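Long-range contact in polyketide synthase type I (Bacillus amyloliquefaciens, PDB 5KKU), which forms the N-terminal dehydratase domain, a double hotdog, of a difficidin assembly-line synthase and probably removes water from carrier-bound polyketide intermediates: residues Asp85-Glu94 and Asn105-Leu116. Residues are numbered along the deposited sequence; the frame is centred on the assembly and turned at random.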
ATOM      1  N   ASP A  85     -17.221 -17.152   8.764  1.00 38.17           N
ATOM      2  CA  ASP A  85     -16.695 -17.654   7.519  1.00 42.17           C
ATOM      3  C   ASP A  85     -15.504 -16.785   7.126  1.00 45.55           C
ATOM      4  O   ASP A  85     -15.335 -16.426   5.989  1.00 38.86           O
ATOM      5  CB  ASP A  85     -17.742 -17.582   6.416  1.00 44.14           C
ATOM      6  CG  ASP A  85     -18.912 -18.513   6.631  1.00 47.53           C
ATOM      7  OD1 ASP A  85     -18.730 -19.709   6.834  1.00 47.42           O
ATOM      8  OD2 ASP A  85     -20.039 -18.048   6.556  1.00 49.93           O
ATOM      9  N   SER A  86     -14.672 -16.464   8.087  1.00 41.67           N
ATOM     10  CA  SER A  86     -13.590 -15.509   7.881  1.00 40.71           C
ATOM     11  C   SER A  86     -12.751 -15.362   9.122  1.00 41.16           C
ATOM     12  O   SER A  86     -12.958 -16.052  10.063  1.00 42.43           O
ATOM     13  CB  SER A  86     -14.180 -14.158   7.521  1.00 38.65           C
ATOM     14  OG  SER A  86     -14.877 -13.601   8.581  1.00 39.29           O
ATOM     15  N   TRP A  87     -11.826 -14.428   9.103  1.00 38.97           N
ATOM     16  CA  TRP A  87     -11.119 -14.026  10.300  1.00 36.77           C
ATOM     17  C   TRP A  87     -10.987 -12.535  10.413  1.00 35.78           C
ATOM     18  O   TRP A  87     -10.683 -11.895   9.469  1.00 35.83           O
ATOM     19  CB  TRP A  87      -9.741 -14.645  10.313  1.00 37.08           C
ATOM     20  CG  TRP A  87      -9.805 -16.044  10.520  1.00 43.54           C
ATOM     21  CD1 TRP A  87      -9.813 -16.664  11.676  1.00 40.45           C
ATOM     22  CD2 TRP A  87      -9.909 -17.029   9.524  1.00 40.65           C
ATOM     23  NE1 TRP A  87      -9.905 -17.977  11.497  1.00 48.20           N
ATOM     24  CE2 TRP A  87      -9.990 -18.235  10.163  1.00 43.84           C
ATOM     25  CE3 TRP A  87      -9.997 -16.992   8.152  1.00 38.27           C
ATOM     26  CZ2 TRP A  87     -10.106 -19.417   9.488  1.00 45.83           C
ATOM     27  CZ3 TRP A  87     -10.110 -18.129   7.489  1.00 48.63           C
ATOM     28  CH2 TRP A  87     -10.163 -19.350   8.144  1.00 47.93           C
ATOM     29  N   LYS A  88     -11.169 -11.984  11.586  1.00 35.27           N
ATOM     30  CA  LYS A  88     -10.862 -10.610  11.762  1.00 33.36           C
ATOM     31  C   LYS A  88      -9.408 -10.441  12.101  1.00 37.20           C
ATOM     32  O   LYS A  88      -8.849 -11.178  12.840  1.00 33.89           O
ATOM     33  CB  LYS A  88     -11.735  -9.970  12.803  1.00 37.47           C
ATOM     34  CG  LYS A  88     -11.550  -8.478  12.955  1.00 38.81           C
ATOM     35  CD  LYS A  88     -12.135  -8.056  14.277  1.00 42.88           C
ATOM     36  CE  LYS A  88     -11.845  -6.618  14.651  1.00 41.53           C
ATOM     37  NZ  LYS A  88     -12.562  -5.676  13.776  1.00 37.60           N
ATOM     38  N   VAL A  89      -8.788  -9.448  11.504  1.00 36.01           N
ATOM     39  CA  VAL A  89      -7.414  -9.164  11.769  1.00 32.14           C
ATOM     40  C   VAL A  89      -7.190  -7.741  12.229  1.00 32.88           C
ATOM     41  O   VAL A  89      -7.662  -6.813  11.653  1.00 33.85           O
ATOM     42  CB  VAL A  89      -6.534  -9.462  10.565  1.00 34.18           C
ATOM     43  CG1 VAL A  89      -5.100  -9.100  10.846  1.00 24.12           C
ATOM     44  CG2 VAL A  89      -6.635 -10.907  10.189  1.00 28.37           C
ATOM     45  N   GLU A  90      -6.415  -7.576  13.273  1.00 31.29           N
ATOM     46  CA  GLU A  90      -6.068  -6.252  13.721  1.00 28.73           C
ATOM     47  C   GLU A  90      -4.604  -6.129  14.021  1.00 29.20           C
ATOM     48  O   GLU A  90      -4.032  -7.016  14.604  1.00 22.10           O
ATOM     49  CB  GLU A  90      -6.868  -5.883  14.938  1.00 27.46           C
ATOM     50  CG  GLU A  90      -8.311  -5.623  14.639  1.00 33.58           C
ATOM     51  CD  GLU A  90      -9.115  -5.401  15.882  1.00 41.11           C
ATOM     52  OE1 GLU A  90      -9.688  -4.323  16.041  1.00 37.89           O
ATOM     53  OE2 GLU A  90      -9.144  -6.317  16.710  1.00 45.25           O
ATOM     54  N   ILE A  91      -4.037  -5.014  13.646  1.00 29.49           N
ATOM     55  CA  ILE A  91      -2.659  -4.721  13.928  1.00 24.93           C
ATOM     56  C   ILE A  91      -2.511  -3.537  14.873  1.00 29.68           C
ATOM     57  O   ILE A  91      -2.991  -2.465  14.648  1.00 27.33           O
ATOM     58  CB  ILE A  91      -1.891  -4.459  12.659  1.00 25.82           C
ATOM     59  CG1 ILE A  91      -2.011  -5.618  11.712  1.00 21.64           C
ATOM     60  CG2 ILE A  91      -0.454  -4.150  12.989  1.00 26.53           C
ATOM     61  CD1 ILE A  91      -1.279  -5.400  10.453  1.00 22.21           C
ATOM     62  N   THR A  92      -1.829  -3.740  15.964  1.00 29.01           N
ATOM     63  CA  THR A  92      -1.516  -2.647  16.834  1.00 26.92           C
ATOM     64  C   THR A  92      -0.017  -2.579  16.964  1.00 26.62           C
ATOM     65  O   THR A  92       0.646  -3.429  16.504  1.00 24.55           O
ATOM     66  CB  THR A  92      -2.154  -2.816  18.217  1.00 24.39           C
ATOM     67  OG1 THR A  92      -1.709  -4.019  18.795  1.00 27.66           O
ATOM     68  CG2 THR A  92      -3.571  -2.838  18.105  1.00 22.29           C
ATOM     69  N   SER A  93       0.479  -1.580  17.658  1.00 27.23           N
ATOM     70  CA  SER A  93       1.901  -1.433  17.842  1.00 27.59           C
ATOM     71  C   SER A  93       2.332  -0.670  19.069  1.00 25.23           C
ATOM     72  O   SER A  93       1.589   0.049  19.650  1.00 23.18           O
ATOM     73  CB  SER A  93       2.525  -0.807  16.619  1.00 21.42           C
ATOM     74  OG  SER A  93       1.861   0.336  16.268  1.00 27.12           O
ATOM     75  N   GLU A  94       3.589  -0.787  19.411  1.00 22.36           N
ATOM     76  CA  GLU A  94       4.107  -0.247  20.626  1.00 22.66           C
ATOM     77  C   GLU A  94       5.536   0.130  20.479  1.00 23.54           C
ATOM     78  O   GLU A  94       6.190  -0.451  19.707  1.00 21.58           O
ATOM     79  CB  GLU A  94       3.996  -1.334  21.668  1.00 33.07           C
ATOM     80  CG  GLU A  94       4.362  -1.000  23.068  1.00 28.52           C
ATOM     81  CD  GLU A  94       4.755  -2.216  23.859  1.00 27.64           C
ATOM     82  OE1 GLU A  94       4.289  -3.298  23.576  1.00 29.38           O
ATOM     83  OE2 GLU A  94       5.518  -2.064  24.792  1.00 31.92           O
ATOM     84  N   ASN A 105       1.467   2.678  25.672  1.00 37.97           N
ATOM     85  CA  ASN A 105       0.205   2.610  24.992  1.00 33.96           C
ATOM     86  C   ASN A 105       0.343   1.935  23.657  1.00 32.68           C
ATOM     87  O   ASN A 105       1.367   1.951  23.030  1.00 30.35           O
ATOM     88  CB  ASN A 105      -0.448   3.984  24.815  1.00 32.50           C
ATOM     89  CG  ASN A 105      -0.479   4.785  26.080  1.00 37.17           C
ATOM     90  OD1 ASN A 105      -1.265   4.520  26.959  1.00 39.41           O
ATOM     91  ND2 ASN A 105       0.388   5.776  26.174  1.00 35.36           N
ATOM     92  N   ARG A 106      -0.736   1.330  23.214  1.00 29.97           N
ATOM     93  CA  ARG A 106      -0.749   0.666  21.936  1.00 32.27           C
ATOM     94  C   ARG A 106      -1.615   1.391  20.943  1.00 31.70           C
ATOM     95  O   ARG A 106      -2.765   1.627  21.205  1.00 31.67           O
ATOM     96  CB  ARG A 106      -1.225  -0.743  22.090  1.00 26.74           C
ATOM     97  CG  ARG A 106      -0.525  -1.490  23.167  1.00 29.71           C
ATOM     98  CD  ARG A 106      -0.439  -2.951  22.889  1.00 32.58           C
ATOM     99  NE  ARG A 106       0.511  -3.622  23.747  1.00 33.40           N
ATOM    100  CZ  ARG A 106       0.611  -4.919  23.827  1.00 28.89           C
ATOM    101  NH1 ARG A 106      -0.164  -5.654  23.115  1.00 32.70           N
ATOM    102  NH2 ARG A 106       1.489  -5.470  24.590  1.00 31.76           N
ATOM    103  N   ASP A 107      -1.061   1.677  19.797  1.00 24.90           N
ATOM    104  CA  ASP A 107      -1.778   2.315  18.736  1.00 28.98           C
ATOM    105  C   ASP A 107      -2.455   1.314  17.853  1.00 25.59           C
ATOM    106  O   ASP A 107      -1.926   0.296  17.578  1.00 31.13           O
ATOM    107  CB  ASP A 107      -0.855   3.176  17.896  1.00 23.83           C
ATOM    108  CG  ASP A 107      -0.452   4.422  18.584  1.00 30.87           C
ATOM    109  OD1 ASP A 107      -1.276   5.119  19.150  1.00 33.90           O
ATOM    110  OD2 ASP A 107       0.716   4.718  18.549  1.00 31.56           O
ATOM    111  N   GLU A 108      -3.641   1.615  17.406  1.00 27.05           N
ATOM    112  CA  GLU A 108      -4.245   0.766  16.414  1.00 24.72           C
ATOM    113  C   GLU A 108      -3.811   1.219  15.033  1.00 28.47           C
ATOM    114  O   GLU A 108      -3.877   2.369  14.697  1.00 25.71           O
ATOM    115  CB  GLU A 108      -5.726   0.756  16.557  1.00 22.72           C
ATOM    116  CG  GLU A 108      -6.175   0.422  17.936  1.00 33.10           C
ATOM    117  CD  GLU A 108      -7.652   0.259  18.065  1.00 34.90           C
ATOM    118  OE1 GLU A 108      -8.410   0.826  17.298  1.00 35.82           O
ATOM    119  OE2 GLU A 108      -8.052  -0.451  18.967  1.00 41.64           O
ATOM    120  N   ASN A 109      -3.324   0.293  14.251  1.00 26.21           N
ATOM    121  CA  ASN A 109      -2.764   0.604  12.967  1.00 23.02           C
ATOM    122  C   ASN A 109      -3.609   0.198  11.797  1.00 22.77           C
ATOM    123  O   ASN A 109      -3.669   0.872  10.849  1.00 25.63           O
ATOM    124  CB  ASN A 109      -1.343   0.074  12.861  1.00 21.60           C
ATOM    125  CG  ASN A 109      -0.436   0.623  13.934  1.00 24.50           C
ATOM    126  OD1 ASN A 109       0.100  -0.097  14.721  1.00 19.08           O
ATOM    127  ND2 ASN A 109      -0.300   1.894  13.962  1.00 21.99           N
ATOM    128  N   MET A 110      -4.325  -0.889  11.942  1.00 25.28           N
ATOM    129  CA  MET A 110      -5.114  -1.417  10.876  1.00 27.43           C
ATOM    130  C   MET A 110      -6.043  -2.551  11.253  1.00 28.13           C
ATOM    131  O   MET A 110      -5.750  -3.318  12.123  1.00 25.16           O
ATOM    132  CB  MET A 110      -4.204  -1.853   9.770  1.00 27.53           C
ATOM    133  CG  MET A 110      -4.910  -2.285   8.541  1.00 31.10           C
ATOM    134  SD  MET A 110      -3.925  -3.370   7.576  1.00 46.47           S
ATOM    135  CE  MET A 110      -4.796  -4.899   7.818  1.00 33.73           C
ATOM    136  N   GLU A 111      -7.165  -2.638  10.560  1.00 28.55           N
ATOM    137  CA  GLU A 111      -8.092  -3.737  10.670  1.00 31.35           C
ATOM    138  C   GLU A 111      -8.618  -4.195   9.337  1.00 28.38           C
ATOM    139  O   GLU A 111      -8.701  -3.463   8.447  1.00 28.80           O
ATOM    140  CB  GLU A 111      -9.237  -3.400  11.592  1.00 29.75           C
ATOM    141  CG  GLU A 111     -10.267  -2.482  11.006  1.00 36.20           C
ATOM    142  CD  GLU A 111     -11.488  -2.346  11.865  1.00 41.63           C
ATOM    143  OE1 GLU A 111     -11.400  -1.662  12.876  1.00 38.83           O
ATOM    144  OE2 GLU A 111     -12.524  -2.906  11.507  1.00 40.11           O
ATOM    145  N   CYS A 112      -8.908  -5.456   9.196  1.00 28.10           N
ATOM    146  CA  CYS A 112      -9.547  -5.956   7.999  1.00 29.44           C
ATOM    147  C   CYS A 112     -10.232  -7.290   8.253  1.00 28.16           C
ATOM    148  O   CYS A 112     -10.136  -7.815   9.311  1.00 30.36           O
ATOM    149  CB  CYS A 112      -8.552  -6.092   6.861  1.00 22.21           C
ATOM    150  SG  CYS A 112      -7.280  -7.316   7.077  1.00 31.22           S
ATOM    151  N   GLN A 113     -10.844  -7.877   7.252  1.00 26.83           N
ATOM    152  CA  GLN A 113     -11.425  -9.189   7.347  1.00 28.11           C
ATOM    153  C   GLN A 113     -10.773 -10.113   6.366  1.00 25.10           C
ATOM    154  O   GLN A 113     -10.736  -9.860   5.207  1.00 26.70           O
ATOM    155  CB  GLN A 113     -12.892  -9.138   7.074  1.00 27.92           C
ATOM    156  CG  GLN A 113     -13.647  -8.270   7.996  1.00 31.89           C
ATOM    157  CD  GLN A 113     -13.966  -8.959   9.302  1.00 42.20           C
ATOM    158  OE1 GLN A 113     -14.055 -10.180   9.401  1.00 41.72           O
ATOM    159  NE2 GLN A 113     -14.124  -8.169  10.310  1.00 41.23           N
ATOM    160  N   LEU A 114     -10.220 -11.187   6.850  1.00 23.60           N
ATOM    161  CA  LEU A 114      -9.503 -12.105   5.998  1.00 29.79           C
ATOM    162  C   LEU A 114     -10.327 -13.313   5.558  1.00 31.70           C
ATOM    163  O   LEU A 114     -10.768 -14.064   6.342  1.00 33.67           O
ATOM    164  CB  LEU A 114      -8.242 -12.533   6.687  1.00 28.18           C
ATOM    165  CG  LEU A 114      -7.197 -13.303   5.930  1.00 33.96           C
ATOM    166  CD1 LEU A 114      -5.915 -13.029   6.644  1.00 29.40           C
ATOM    167  CD2 LEU A 114      -7.433 -14.798   5.837  1.00 32.18           C
ATOM    168  N   TYR A 115     -10.531 -13.490   4.272  1.00 30.65           N
ATOM    169  CA  TYR A 115     -11.272 -14.616   3.744  1.00 26.66           C
ATOM    170  C   TYR A 115     -10.410 -15.569   2.969  1.00 35.59           C
ATOM    171  O   TYR A 115      -9.396 -15.220   2.474  1.00 42.97           O
ATOM    172  CB  TYR A 115     -12.332 -14.148   2.795  1.00 27.00           C
ATOM    173  CG  TYR A 115     -13.422 -13.389   3.414  1.00 31.07           C
ATOM    174  CD1 TYR A 115     -13.214 -12.125   3.871  1.00 30.41           C
ATOM    175  CD2 TYR A 115     -14.661 -13.928   3.545  1.00 35.86           C
ATOM    176  CE1 TYR A 115     -14.211 -11.424   4.446  1.00 29.66           C
ATOM    177  CE2 TYR A 115     -15.679 -13.232   4.122  1.00 32.40           C
ATOM    178  CZ  TYR A 115     -15.439 -11.979   4.570  1.00 32.03           C
ATOM    179  OH  TYR A 115     -16.423 -11.273   5.150  1.00 33.60           O
ATOM    180  N   LEU A 116     -10.879 -16.774   2.827  1.00 35.95           N
ATOM    181  CA  LEU A 116     -10.156 -17.682   2.013  1.00 43.12           C
ATOM    182  C   LEU A 116     -10.493 -17.327   0.567  1.00 39.79           C
ATOM    183  O   LEU A 116     -11.587 -17.013   0.255  1.00 37.20           O
ATOM    184  CB  LEU A 116     -10.529 -19.100   2.359  1.00 34.68           C
ATOM    185  CG  LEU A 116     -10.057 -19.527   3.742  1.00 40.84           C
ATOM    186  CD1 LEU A 116     -11.026 -20.491   4.368  1.00 43.89           C
ATOM    187  CD2 LEU A 116      -8.697 -20.160   3.731  1.00 39.11           C
TER
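W87 and L114 form a hydrogen-bonded antiparallel pair: L114 N reaches W87 O at 2.8 Å, nearly linear at 169°. V89 with C112 and I91 with M110 continue this register. The ladder then slips by one residue, because N109 N also bonds I91 O (2.8 Å) while the bond from M110 N to the same oxygen is weak; N109 and M110 facing I91 define a classic beta bulge. On the W87 face, L116 CG lies in the plane of the indole at its edge, 4.0 Å from CZ3, and L114 CD2 nears CE3. V89 CG2 touches L114 CB, 4.2 Å away. On the reverse face, K88 bends at its last torsion (chi4 69°), bringing NZ 3.6 Å from E111 OE2, with a long salt bridge to E90 OE1; E111 OE1 pairs with K63, so the two lysines probably ease repulsion between the E90 and E111 carboxylates, whose OE1 atoms are 4.5 Å apart. S86 CB sits over the centre of the Y115 ring, 3.8 Å from its centroid, a CH-pi contact. Within the N-terminal hotdog fold, strands 73-83 and 55-62 flank this pair, and V89, I91 and C112 pack on L42 of helix 37-49, with M110 on L38, where the sheet wraps its central helix.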